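RTX toxin (Vibrio vulnificus CMCP6, PDB 6A7H) acts as a Ras/Rap1-specific endopeptidase, a toxin effector that inactivates the small GTPases Ras and Rap1 of host cells. Local coordinates at residues E46-I51 against Q69-V74; F105-E110 against G118-M123; E129-A134 against Q401-G406; A162-W167 against Q208-F213; G332-G337 against D427-V432. All blocks are in the same frame, centred on the assembly; numbering follows the deposited sequence.

Overall arrangement
Contacts 1, 2 and 4 each pair two antiparallel helices without a single hydrogen bond across the interface, whereas contact 5 joins two parallel strands of a four-stranded sheet through their backbones. Contact 2 is the most buried; the other four are partly buried. Contact 1 lies in the membrane localization domain, about 56 Å from contact 5 between centres. Mostly aliphatic groups carry contacts 1 and 2, with a methionine sulfur in contact 2; aromatic faces carry contact 4, and contact 3 rests on a proline, a histidine ring and a water. Contact 3 joins chain parts 267 residues apart. Its helix 405-422 leads into strand 430-436 of contact 5, while contact 4 is nested within the loop contact 3 closes.

Contact 1 of 5, residues E46-I51 against Q69-V74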
# COMPACT_ATOMS: atom_id res chain seq x y z
N GLU A 46 6.05 -14.60 18.79
CA GLU A 46 4.69 -14.72 19.31
C GLU A 46 4.67 -15.62 20.55
O GLU A 46 3.87 -15.41 21.47
CB GLU A 46 3.75 -15.26 18.22
CG GLU A 46 2.37 -15.74 18.71
CD GLU A 46 1.47 -14.61 19.22
OE1 GLU A 46 1.57 -13.47 18.71
OE2 GLU A 46 0.64 -14.86 20.13
N LEU A 47 5.57 -16.61 20.61
CA LEU A 47 5.67 -17.40 21.83
C LEU A 47 6.07 -16.49 23.00
O LEU A 47 5.50 -16.58 24.09
CB LEU A 47 6.67 -18.54 21.68
CG LEU A 47 6.99 -19.32 22.96
CD1 LEU A 47 5.78 -20.17 23.41
CD2 LEU A 47 8.28 -20.16 22.83
N ASN A 48 7.05 -15.62 22.74
CA ASN A 48 7.55 -14.72 23.78
C ASN A 48 6.47 -13.75 24.22
O ASN A 48 6.33 -13.48 25.41
CB ASN A 48 8.79 -13.97 23.28
CG ASN A 48 10.07 -14.79 23.44
OD1 ASN A 48 10.03 -15.97 23.80
ND2 ASN A 48 11.21 -14.16 23.18
N LYS A 49 5.69 -13.26 23.26
CA LYS A 49 4.62 -12.32 23.55
C LYS A 49 3.55 -12.98 24.40
O LYS A 49 2.98 -12.35 25.29
CB LYS A 49 4.01 -11.76 22.27
CG LYS A 49 2.87 -10.76 22.49
CD LYS A 49 2.46 -10.12 21.16
CE LYS A 49 1.25 -9.23 21.29
NZ LYS A 49 -0.00 -9.98 21.60
N LYS A 50 3.28 -14.26 24.12
CA LYS A 50 2.32 -15.01 24.93
C LYS A 50 2.84 -15.23 26.35
O LYS A 50 2.07 -15.17 27.31
CB LYS A 50 1.99 -16.35 24.28
CG LYS A 50 0.93 -16.29 23.18
CD LYS A 50 0.52 -17.70 22.77
CE LYS A 50 -0.75 -17.73 21.94
NZ LYS A 50 -0.50 -17.29 20.55
N ILE A 51 4.14 -15.50 26.49
CA ILE A 51 4.71 -15.70 27.82
C ILE A 51 4.62 -14.44 28.67
O ILE A 51 4.18 -14.49 29.83
CB ILE A 51 6.17 -16.15 27.75
CG1 ILE A 51 6.27 -17.57 27.19
CG2 ILE A 51 6.80 -16.06 29.15
CD1 ILE A 51 7.69 -18.04 26.91
N GLN A 69 12.56 -18.73 31.77
CA GLN A 69 13.74 -19.39 31.23
C GLN A 69 13.58 -19.76 29.75
O GLN A 69 14.48 -19.54 28.93
CB GLN A 69 14.06 -20.63 32.06
CG GLN A 69 15.15 -21.48 31.48
CD GLN A 69 15.37 -22.73 32.30
OE1 GLN A 69 14.81 -23.78 32.00
NE2 GLN A 69 16.18 -22.62 33.34
N LEU A 70 12.43 -20.33 29.40
CA LEU A 70 12.11 -20.63 28.02
C LEU A 70 12.22 -19.37 27.18
O LEU A 70 12.78 -19.38 26.08
CB LEU A 70 10.70 -21.23 27.91
CG LEU A 70 10.23 -21.62 26.50
CD1 LEU A 70 11.16 -22.69 25.91
CD2 LEU A 70 8.77 -22.13 26.50
N LYS A 71 11.71 -18.26 27.71
CA LYS A 71 11.74 -17.00 26.99
C LYS A 71 13.18 -16.51 26.75
O LYS A 71 13.50 -15.97 25.69
CB LYS A 71 10.91 -15.95 27.74
CG LYS A 71 11.13 -14.53 27.30
CD LYS A 71 10.41 -13.55 28.23
CE LYS A 71 11.06 -12.17 28.13
NZ LYS A 71 10.10 -11.08 28.43
N GLU A 72 14.06 -16.73 27.74
CA GLU A 72 15.45 -16.31 27.60
C GLU A 72 16.19 -17.20 26.61
O GLU A 72 17.01 -16.71 25.83
CB GLU A 72 16.17 -16.30 28.96
CG GLU A 72 15.29 -15.82 30.11
CD GLU A 72 16.00 -15.74 31.46
OE1 GLU A 72 16.01 -16.76 32.20
OE2 GLU A 72 16.51 -14.65 31.80
N GLN A 73 15.90 -18.50 26.62
CA GLN A 73 16.55 -19.44 25.71
C GLN A 73 16.18 -19.10 24.27
O GLN A 73 17.03 -19.12 23.38
CB GLN A 73 16.16 -20.88 26.04
CG GLN A 73 16.80 -21.41 27.31
CD GLN A 73 16.06 -22.60 27.88
OE1 GLN A 73 15.02 -23.00 27.37
NE2 GLN A 73 16.59 -23.16 28.95
N VAL A 74 14.91 -18.77 24.06
CA VAL A 74 14.44 -18.40 22.74
C VAL A 74 15.12 -17.12 22.27
O VAL A 74 15.66 -17.06 21.17
CB VAL A 74 12.91 -18.24 22.73
CG1 VAL A 74 12.43 -17.55 21.41
CG2 VAL A 74 12.28 -19.61 22.89
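L47 meets L70 and V74 through one methyl: CD2 lies 4.0 Å from CG2 of V74 and 4.2 Å from CD2 of L70. Its CG stands anti to the backbone N (chi1 172°), which carries the branched end across to the other helix; the two leucine side chains cross at about a right angle. I51, one turn further on, reaches over with the end of its longer branch, CD1 resting 3.9 Å from CB of K71. These branched aliphatic residues suit the inner side of a helical hairpin: helices 37-57 and 64-78 run antiparallel at 153°, their segment axes 9.9 Å apart, in the membrane localization domain. L47 also touches helix 20-34 at I25, Q28 and L29. N48 lies between the apolar positions, its amide sliding past V74 in the opposite direction. OD1 sits 3.7 Å from CG1 of V74 and is buried without a polar partner in the model, while ND2 has a weak bond to T75. K71 gives the contact its aliphatic base, with CG 3.9 Å from OD1 of N48; the extended chain then leads away, and its NZ bonds to N52.

Contact 2 of 5, residues F105-E110 against G118-M123; sequences FMVAIE and GLTDMM
V107 meets three residues of helix 119-129 at once. CB leaves the backbone toward the opposing helix and lies 4.0 Å from SD of M123. From there CG1, anti to the backbone N at chi1 166°, runs in between L119 and T120, 3.8 Å from CG of the leucine and 3.7 Å from OG1 of the threonine, and also comes near the sulfur. CG2 faces M123 alone and rests on the thioether, 3.7 Å from SD of M123, with the methyl CE of that residue 4.0 Å away. A beta-branched valine suits this place because it presents two methyls close to the backbone, each with its own set of neighbours; the flexible methionine, bent at chi3, folds its sulfur and methyl against them. A108 is small enough to let the second helix come near: OG1 of T120 stands 3.4 Å from its CA, and CG2 of the threonine packs on its CB. The hydroxyl finds its polar partner beyond this interface, in E111, whose carboxylate also takes the N-H of G118. That glycine occupies the N-cap position with positive phi. With helix 240-263 lying against L119 and M123, the pair forms an antiparallel helical hairpin, closely connected in sequence, segment axes 9.3 Å apart at 160°, in which a short loop returns the chain and mostly apolar side chains line the seam.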
# COMPACT_ATOMS: atom_id res chain seq x y z
N PHE A 105 13.56 -8.91 11.14
CA PHE A 105 14.58 -9.86 11.58
C PHE A 105 15.27 -10.50 10.37
O PHE A 105 16.50 -10.60 10.35
CB PHE A 105 13.94 -10.91 12.48
CG PHE A 105 14.92 -11.86 13.14
CD1 PHE A 105 15.29 -13.05 12.52
CD2 PHE A 105 15.42 -11.59 14.41
CE1 PHE A 105 16.16 -13.95 13.14
CE2 PHE A 105 16.29 -12.47 15.04
CZ PHE A 105 16.67 -13.66 14.40
N MET A 106 14.48 -10.91 9.37
CA MET A 106 15.04 -11.56 8.19
C MET A 106 15.96 -10.59 7.47
O MET A 106 17.00 -10.98 6.93
CB MET A 106 13.95 -12.05 7.22
CG MET A 106 12.93 -12.98 7.85
SD MET A 106 13.66 -14.36 8.75
CE MET A 106 14.25 -15.40 7.42
N VAL A 107 15.57 -9.31 7.46
CA VAL A 107 16.40 -8.28 6.86
C VAL A 107 17.69 -8.11 7.66
O VAL A 107 18.76 -7.98 7.07
CB VAL A 107 15.63 -6.95 6.75
CG1 VAL A 107 16.55 -5.78 6.45
CG2 VAL A 107 14.56 -7.09 5.67
N ALA A 108 17.60 -8.16 8.99
CA ALA A 108 18.78 -8.00 9.85
C ALA A 108 19.77 -9.17 9.70
O ALA A 108 20.98 -9.01 9.84
CB ALA A 108 18.34 -7.84 11.33
N ILE A 109 19.24 -10.36 9.41
CA ILE A 109 20.08 -11.51 9.13
C ILE A 109 20.96 -11.18 7.93
O ILE A 109 22.19 -11.34 7.98
CB ILE A 109 19.22 -12.76 8.86
CG1 ILE A 109 18.65 -13.29 10.17
CG2 ILE A 109 20.03 -13.88 8.16
CD1 ILE A 109 17.76 -14.49 9.99
N GLU A 110 20.35 -10.66 6.88
CA GLU A 110 21.10 -10.26 5.69
C GLU A 110 22.07 -9.13 5.98
O GLU A 110 23.17 -9.10 5.43
CB GLU A 110 20.15 -9.85 4.57
CG GLU A 110 19.41 -11.02 3.90
CD GLU A 110 18.38 -10.57 2.86
OE1 GLU A 110 17.87 -11.44 2.12
OE2 GLU A 110 18.08 -9.35 2.77
N GLY A 118 22.14 -0.45 6.82
CA GLY A 118 21.29 0.68 7.16
C GLY A 118 19.79 0.40 7.00
O GLY A 118 18.97 1.06 7.63
N LEU A 119 19.44 -0.57 6.17
CA LEU A 119 18.04 -0.92 5.93
C LEU A 119 17.31 -1.32 7.22
O LEU A 119 16.19 -0.90 7.47
CB LEU A 119 17.94 -2.03 4.88
CG LEU A 119 16.53 -2.47 4.49
CD1 LEU A 119 15.64 -1.26 4.18
CD2 LEU A 119 16.59 -3.41 3.30
N THR A 120 17.97 -2.12 8.05
CA THR A 120 17.36 -2.55 9.30
C THR A 120 16.92 -1.37 10.18
O THR A 120 15.77 -1.32 10.62
CB THR A 120 18.31 -3.47 10.08
OG1 THR A 120 18.59 -4.64 9.29
CG2 THR A 120 17.68 -3.90 11.40
N ASP A 121 17.82 -0.42 10.39
CA ASP A 121 17.52 0.77 11.20
C ASP A 121 16.40 1.59 10.57
O ASP A 121 15.57 2.19 11.28
CB ASP A 121 18.77 1.64 11.39
CG ASP A 121 19.73 1.08 12.43
OD1 ASP A 121 19.30 0.22 13.23
OD2 ASP A 121 20.91 1.51 12.45
N MET A 122 16.38 1.61 9.24
CA MET A 122 15.34 2.31 8.52
C MET A 122 13.98 1.64 8.75
O MET A 122 12.98 2.32 8.99
CB MET A 122 15.67 2.37 7.04
CG MET A 122 14.59 2.99 6.18
SD MET A 122 15.19 3.17 4.49
CE MET A 122 13.78 3.95 3.68
N MET A 123 13.94 0.31 8.69
CA MET A 123 12.68 -0.41 8.91
C MET A 123 12.18 -0.23 10.35
O MET A 123 10.98 -0.01 10.57
CB MET A 123 12.84 -1.89 8.56
CG MET A 123 12.81 -2.11 7.07
SD MET A 123 13.13 -3.80 6.49
CE MET A 123 11.73 -4.71 7.11

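Contact 3 of 5, residues E129-A134 against Q401-G406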
# COMPACT_ATOMS: atom_id res chain seq x y z
N GLU A 129 7.41 4.98 13.83
CA GLU A 129 6.96 6.33 13.56
C GLU A 129 5.83 6.40 12.54
O GLU A 129 5.10 7.39 12.49
CB GLU A 129 8.15 7.17 13.09
CG GLU A 129 9.27 7.23 14.11
CD GLU A 129 10.50 7.95 13.58
OE1 GLU A 129 10.51 8.33 12.39
OE2 GLU A 129 11.46 8.15 14.36
N ASP A 130 5.68 5.37 11.71
CA ASP A 130 4.59 5.35 10.74
C ASP A 130 3.32 4.84 11.41
O ASP A 130 3.26 3.68 11.81
CB ASP A 130 4.97 4.49 9.52
CG ASP A 130 3.83 4.38 8.48
OD1 ASP A 130 2.75 5.00 8.67
OD2 ASP A 130 4.03 3.67 7.46
N PRO A 131 2.28 5.69 11.50
CA PRO A 131 1.04 5.28 12.18
C PRO A 131 0.42 4.02 11.61
O PRO A 131 -0.25 3.31 12.34
CB PRO A 131 0.11 6.49 11.99
CG PRO A 131 1.06 7.66 11.81
CD PRO A 131 2.20 7.08 11.00
N TYR A 132 0.68 3.71 10.34
CA TYR A 132 0.07 2.53 9.73
C TYR A 132 0.77 1.22 10.10
O TYR A 132 0.25 0.13 9.82
CB TYR A 132 -0.00 2.70 8.21
CG TYR A 132 -1.24 3.49 7.81
CD1 TYR A 132 -1.21 4.88 7.74
CD2 TYR A 132 -2.44 2.84 7.56
CE1 TYR A 132 -2.35 5.60 7.41
CE2 TYR A 132 -3.58 3.55 7.23
CZ TYR A 132 -3.53 4.93 7.16
OH TYR A 132 -4.67 5.63 6.83
N LEU A 133 1.92 1.32 10.76
CA LEU A 133 2.64 0.13 11.23
C LEU A 133 2.45 -0.11 12.72
O LEU A 133 2.96 -1.09 13.27
CB LEU A 133 4.13 0.23 10.92
CG LEU A 133 4.43 0.10 9.43
CD1 LEU A 133 5.89 0.47 9.16
CD2 LEU A 133 4.10 -1.31 8.91
N ALA A 134 1.73 0.80 13.37
CA ALA A 134 1.30 0.63 14.75
C ALA A 134 0.47 -0.64 14.90
O ALA A 134 -0.07 -1.13 13.91
CB ALA A 134 0.50 1.87 15.20
N GLN A 401 -1.98 10.24 8.22
CA GLN A 401 -2.12 10.50 9.68
C GLN A 401 -1.09 11.42 10.35
O GLN A 401 -0.65 11.13 11.46
CB GLN A 401 -2.13 9.22 10.52
CG GLN A 401 -3.24 9.32 11.57
CD GLN A 401 -4.50 8.62 11.05
OE1 GLN A 401 -5.36 9.23 10.43
NE2 GLN A 401 -4.70 7.32 11.50
N GLY A 402 -0.76 12.58 9.79
CA GLY A 402 0.11 13.49 10.51
C GLY A 402 1.62 13.25 10.43
O GLY A 402 2.39 13.85 11.19
N THR A 403 2.07 12.36 9.53
CA THR A 403 3.51 12.21 9.29
C THR A 403 3.87 12.11 7.81
O THR A 403 3.01 12.03 6.94
CB THR A 403 4.11 10.96 10.01
OG1 THR A 403 3.85 9.78 9.25
CG2 THR A 403 3.57 10.81 11.45
N GLU A 404 5.17 12.07 7.56
CA GLU A 404 5.77 12.06 6.23
C GLU A 404 5.76 10.67 5.59
O GLU A 404 6.03 10.49 4.38
CB GLU A 404 7.21 12.55 6.36
CG GLU A 404 7.75 13.46 5.29
CD GLU A 404 9.22 13.77 5.54
OE1 GLU A 404 10.08 13.22 4.81
OE2 GLU A 404 9.51 14.52 6.49
N HIS A 405 5.45 9.66 6.38
CA HIS A 405 5.60 8.30 5.90
C HIS A 405 4.59 7.95 4.80
O HIS A 405 4.90 7.16 3.90
CB HIS A 405 5.50 7.31 7.06
CG HIS A 405 6.57 7.52 8.09
ND1 HIS A 405 6.51 8.53 9.03
CD2 HIS A 405 7.74 6.88 8.30
CE1 HIS A 405 7.59 8.49 9.79
NE2 HIS A 405 8.35 7.49 9.37
N GLY A 406 3.39 8.53 4.86
CA GLY A 406 2.39 8.25 3.85
C GLY A 406 2.82 8.77 2.49
O GLY A 406 2.64 8.14 1.47
O HOH W 1 -5.91 8.34 8.03
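The ring of H405 lies against the chain at E129 and D130, with the backbone N of D130 over its centre and the carbonyl carbon of E129 nearer the rim of the same face. Placed beside its own backbone N (chi1 -61°), CG of H405 sets the ring there. CB of E129 touches CE1 of H405 at 3.6 Å; OE1 of E129 lies at the ring edge, in the ring plane, though the carboxylate as a whole is turned 79° to the imidazole. D130 differs: its carboxylate is within 14° of parallel to the ring, with CG 3.7 Å from CB of H405. Thus the turn after helix 119-129 packs on the start of helix 405-422, in the part related to the Pasteurella multocida toxin C2 domain. OD1 of D130 accepts from N of Y132 at 3.0 Å, an Asx turn, and OD2 makes a salt bridge to R250. ND1 of H405 and OG1 of T403 share a hydrogen bond of 2.9 Å, which limits rotation of the ring. CD of rigid P131 points at T403, 3.6 Å from OG1. Q401, itself poorly ordered, packs CB on CG of P131; its OE1 bonds to S228 and to a water that also meets OH of Y132.

Contact 4 of 5, residues A162-W167 against Q208-F213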
# COMPACT_ATOMS: atom_id res chain seq x y z
N ALA A 162 -29.51 -0.86 8.29
CA ALA A 162 -30.61 -0.67 7.35
C ALA A 162 -30.27 0.35 6.24
O ALA A 162 -30.53 0.10 5.07
CB ALA A 162 -31.91 -0.24 8.10
N ASP A 163 -29.67 1.48 6.61
CA ASP A 163 -29.25 2.47 5.62
C ASP A 163 -28.14 1.92 4.72
O ASP A 163 -28.19 2.04 3.49
CB ASP A 163 -28.75 3.75 6.30
CG ASP A 163 -29.89 4.60 6.86
OD1 ASP A 163 -30.93 4.72 6.19
OD2 ASP A 163 -29.74 5.17 7.96
N PHE A 164 -27.13 1.35 5.34
CA PHE A 164 -26.05 0.79 4.56
C PHE A 164 -26.61 -0.23 3.56
O PHE A 164 -26.25 -0.18 2.39
CB PHE A 164 -24.99 0.13 5.45
CG PHE A 164 -23.86 -0.40 4.65
CD1 PHE A 164 -22.80 0.43 4.31
CD2 PHE A 164 -23.88 -1.70 4.15
CE1 PHE A 164 -21.77 -0.05 3.53
CE2 PHE A 164 -22.84 -2.17 3.38
CZ PHE A 164 -21.80 -1.36 3.07
N LYS A 165 -27.49 -1.11 4.02
CA LYS A 165 -28.08 -2.15 3.17
C LYS A 165 -28.82 -1.57 1.96
O LYS A 165 -28.65 -2.05 0.83
CB LYS A 165 -29.05 -3.02 3.97
CG LYS A 165 -29.95 -3.89 3.13
CD LYS A 165 -30.96 -4.61 4.01
CE LYS A 165 -31.63 -5.74 3.27
NZ LYS A 165 -32.88 -6.17 3.94
N GLN A 166 -29.64 -0.56 2.21
CA GLN A 166 -30.39 0.08 1.15
C GLN A 166 -29.47 0.62 0.06
O GLN A 166 -29.71 0.41 -1.13
CB GLN A 166 -31.23 1.22 1.70
CG GLN A 166 -31.86 2.07 0.62
CD GLN A 166 -32.49 3.33 1.19
OE1 GLN A 166 -33.19 3.29 2.20
NE2 GLN A 166 -32.21 4.46 0.56
N TRP A 167 -28.41 1.31 0.46
CA TRP A 167 -27.57 1.99 -0.52
C TRP A 167 -26.59 1.02 -1.15
O TRP A 167 -26.11 1.26 -2.26
CB TRP A 167 -26.84 3.17 0.13
CG TRP A 167 -27.79 4.31 0.35
CD1 TRP A 167 -28.29 4.75 1.53
CD2 TRP A 167 -28.39 5.13 -0.67
NE1 TRP A 167 -29.14 5.81 1.32
CE2 TRP A 167 -29.23 6.06 -0.02
CE3 TRP A 167 -28.29 5.17 -2.07
CZ2 TRP A 167 -29.98 7.02 -0.72
CZ3 TRP A 167 -29.03 6.12 -2.76
CH2 TRP A 167 -29.86 7.03 -2.09
N GLN A 208 -21.42 6.67 -2.66
CA GLN A 208 -21.14 7.76 -1.74
C GLN A 208 -21.96 7.63 -0.47
O GLN A 208 -21.45 7.84 0.65
CB GLN A 208 -21.40 9.13 -2.38
CG GLN A 208 -21.04 10.26 -1.44
CD GLN A 208 -20.75 11.57 -2.15
OE1 GLN A 208 -21.63 12.16 -2.79
NE2 GLN A 208 -19.50 12.02 -2.04
N MET A 209 -23.23 7.25 -0.63
CA MET A 209 -24.12 7.08 0.52
C MET A 209 -23.72 5.86 1.35
O MET A 209 -23.64 5.92 2.58
CB MET A 209 -25.59 6.96 0.08
CG MET A 209 -26.19 8.24 -0.50
SD MET A 209 -26.16 9.66 0.63
CE MET A 209 -27.59 9.37 1.66
N ALA A 210 -23.47 4.74 0.68
CA ALA A 210 -23.06 3.52 1.38
C ALA A 210 -21.76 3.78 2.15
O ALA A 210 -21.64 3.42 3.32
CB ALA A 210 -22.87 2.34 0.38
N PHE A 211 -20.81 4.41 1.48
CA PHE A 211 -19.55 4.81 2.10
C PHE A 211 -19.77 5.70 3.33
O PHE A 211 -19.10 5.55 4.34
CB PHE A 211 -18.67 5.55 1.07
CG PHE A 211 -17.23 5.59 1.45
CD1 PHE A 211 -16.71 4.67 2.34
CD2 PHE A 211 -16.39 6.56 0.92
CE1 PHE A 211 -15.37 4.71 2.70
CE2 PHE A 211 -15.05 6.59 1.28
CZ PHE A 211 -14.55 5.66 2.18
N TYR A 212 -20.73 6.61 3.23
CA TYR A 212 -21.01 7.52 4.35
C TYR A 212 -21.45 6.75 5.60
O TYR A 212 -21.00 7.06 6.71
CB TYR A 212 -22.09 8.56 3.97
CG TYR A 212 -22.63 9.26 5.20
CD1 TYR A 212 -21.97 10.36 5.73
CD2 TYR A 212 -23.78 8.80 5.85
CE1 TYR A 212 -22.44 11.00 6.88
CE2 TYR A 212 -24.26 9.43 6.99
CZ TYR A 212 -23.59 10.53 7.50
OH TYR A 212 -24.06 11.15 8.62
N PHE A 213 -22.33 5.76 5.42
CA PHE A 213 -22.83 5.00 6.57
C PHE A 213 -21.77 4.02 7.12
O PHE A 213 -21.70 3.81 8.33
CB PHE A 213 -24.13 4.27 6.20
CG PHE A 213 -25.29 5.19 6.00
CD1 PHE A 213 -25.87 5.84 7.07
CD2 PHE A 213 -25.78 5.43 4.72
CE1 PHE A 213 -26.96 6.72 6.88
CE2 PHE A 213 -26.85 6.28 4.52
CZ PHE A 213 -27.44 6.94 5.60
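Helices 161-173 and 205-221 pack antiparallel in the part related to the Pasteurella multocida toxin C2 domain, and W167, M209, D163 and F213 fill much of the seam between them. The indole of W167 takes M209 over one face: CB of the methionine is 3.5 Å from the centroid of the five-membered ring, a CH-pi contact. CG lies near the ring fusion; the bends at chi2 and chi3 then bring CE of M209 to 3.9 Å from NE1 of W167. SD stands above the same five-membered ring at a longer 5.1 Å, a Met-aromatic contact. On the opposite face of the indole lies the amide NE2 of Q166.

F213 is gripped in a similar way from the first helix. CB of D163 sits over the centre of its phenyl ring, 3.4 Å from the centroid, and the carboxylate follows at 25° to the ring plane; Y212 of its own helix covers the other face. The two rings W167 and F213 meet rim to rim, neither over the other, CD1 of the tryptophan 3.7 Å from CE2 of the phenylalanine.

This close packing, with segment axes 8.4 Å apart at 157°, depends on a small residue: A210 offers a mere methyl, so CB of W167 approaches its CB. F164, with CG anti to the backbone N (chi1 -177°), turns the edge of its ring to the backbone, placing CD1 3.4 Å from O of A210, while L157 and L214 also pack on this phenylalanine.

Contact 5 of 5, residues G332-G337 against D427-V432; sequences GVTVIG and DGEKFV
Backbone hydrogen bonds carry most of this contact, which pairs G332-G337 with D427-V432 as parallel neighbours. The register slips by one residue between V333 and V335, a beta bulge. Before it, N of K430 gives to O of G332, and N of T334 to O of K430 at 2.8 Å; the same O of K430 takes a second, weak bond from N of V335. Beyond the bulge, N of V432 gives to O of V335, and N of G337 to O of V432 at 2.7 Å. CA-H groups of V333, F431 and I336 make close CA-H...O contacts with O of K430, V335 and V432 respectively. G332, with positive phi, ends the preceding helix as the C-prime residue of a Schellman motif.

Among side chains, T334 and E429 cross at about a right angle. The hydroxyl, held between backbone N and carbonyl carbon (chi1 61°), makes a weak bond to OE1 of E429 at 2.9 Å. K430 sends NZ away to carbonyls of R302 and L299.

Apolar contacts fall on two faces. V333, I336 and V432 share one, CG1 of I336 lying 3.7 Å from CG1 of V432; I336 and V432 meet V321 of helix 316-323, V333 meets L328 of helix 325-330. V335 and F431 share the other, CB to CB 4.1 Å, against L422.

Strands 430-436 and 333-338 are the middle two of the four-stranded parallel sheet; beta-branched residues favour such extended chain, and the chemistry implies strands held by backbone bonds, with apolar surfaces for helices on both faces.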
# COMPACT_ATOMS: atom_id res chain seq x y z
N GLY A 332 5.38 6.47 -32.29
CA GLY A 332 5.67 5.19 -31.66
C GLY A 332 5.04 4.95 -30.30
O GLY A 332 5.29 3.92 -29.67
N VAL A 333 4.21 5.88 -29.84
CA VAL A 333 3.58 5.73 -28.52
C VAL A 333 2.50 4.66 -28.58
O VAL A 333 1.65 4.68 -29.46
CB VAL A 333 2.98 7.08 -28.04
CG1 VAL A 333 2.23 6.91 -26.72
CG2 VAL A 333 4.08 8.12 -27.91
N THR A 334 2.52 3.71 -27.65
CA THR A 334 1.53 2.65 -27.66
C THR A 334 0.85 2.51 -26.31
O THR A 334 -0.04 1.68 -26.13
CB THR A 334 2.14 1.29 -28.05
OG1 THR A 334 3.14 0.93 -27.09
CG2 THR A 334 2.76 1.35 -29.46
N VAL A 335 1.28 3.34 -25.36
CA VAL A 335 0.79 3.27 -24.00
C VAL A 335 0.55 4.66 -23.42
O VAL A 335 1.41 5.55 -23.54
CB VAL A 335 1.77 2.51 -23.10
CG1 VAL A 335 1.45 2.74 -21.63
CG2 VAL A 335 1.77 1.02 -23.44
N ILE A 336 -0.61 4.83 -22.80
CA ILE A 336 -0.96 6.06 -22.10
C ILE A 336 -1.11 5.80 -20.60
O ILE A 336 -1.89 4.95 -20.18
CB ILE A 336 -2.25 6.65 -22.65
CG1 ILE A 336 -2.03 7.12 -24.10
CG2 ILE A 336 -2.71 7.79 -21.77
CD1 ILE A 336 -3.30 7.13 -24.95
N GLY A 337 -0.35 6.51 -19.78
CA GLY A 337 -0.40 6.27 -18.35
C GLY A 337 -1.08 7.38 -17.58
O GLY A 337 -0.84 8.58 -17.82
N ASP A 427 10.69 -3.26 -27.83
CA ASP A 427 11.58 -2.33 -28.53
C ASP A 427 10.80 -1.49 -29.53
O ASP A 427 10.08 -2.02 -30.37
CB ASP A 427 12.72 -3.09 -29.23
CG ASP A 427 13.81 -2.15 -29.76
OD1 ASP A 427 14.22 -1.22 -29.04
OD2 ASP A 427 14.27 -2.36 -30.91
N GLY A 428 10.94 -0.17 -29.41
CA GLY A 428 10.28 0.75 -30.31
C GLY A 428 9.03 1.39 -29.73
O GLY A 428 8.57 2.41 -30.22
N GLU A 429 8.48 0.77 -28.68
CA GLU A 429 7.22 1.25 -28.11
C GLU A 429 7.48 2.29 -27.05
O GLU A 429 8.28 2.07 -26.14
CB GLU A 429 6.41 0.09 -27.53
CG GLU A 429 5.83 -0.84 -28.58
CD GLU A 429 4.69 -1.71 -28.07
OE1 GLU A 429 4.37 -1.65 -26.86
OE2 GLU A 429 4.11 -2.46 -28.88
N LYS A 430 6.80 3.42 -27.15
CA LYS A 430 6.94 4.49 -26.18
C LYS A 430 5.65 4.76 -25.41
O LYS A 430 4.57 4.29 -25.78
CB LYS A 430 7.43 5.76 -26.87
CG LYS A 430 8.51 5.46 -27.90
CD LYS A 430 9.63 6.47 -27.88
CE LYS A 430 10.86 5.89 -28.55
NZ LYS A 430 11.99 6.83 -28.50
N PHE A 431 5.78 5.52 -24.33
CA PHE A 431 4.62 5.88 -23.51
C PHE A 431 4.51 7.39 -23.33
O PHE A 431 5.48 8.14 -23.55
CB PHE A 431 4.70 5.20 -22.13
CG PHE A 431 5.90 5.60 -21.31
CD1 PHE A 431 5.88 6.75 -20.51
CD2 PHE A 431 7.06 4.83 -21.32
CE1 PHE A 431 6.99 7.11 -19.74
CE2 PHE A 431 8.18 5.19 -20.55
CZ PHE A 431 8.14 6.33 -19.76
N VAL A 432 3.32 7.81 -22.95
CA VAL A 432 3.07 9.14 -22.45
C VAL A 432 2.33 8.95 -21.13
O VAL A 432 1.30 8.28 -21.06
CB VAL A 432 2.27 10.02 -23.44
CG1 VAL A 432 0.98 9.33 -23.85
CG2 VAL A 432 1.98 11.40 -22.86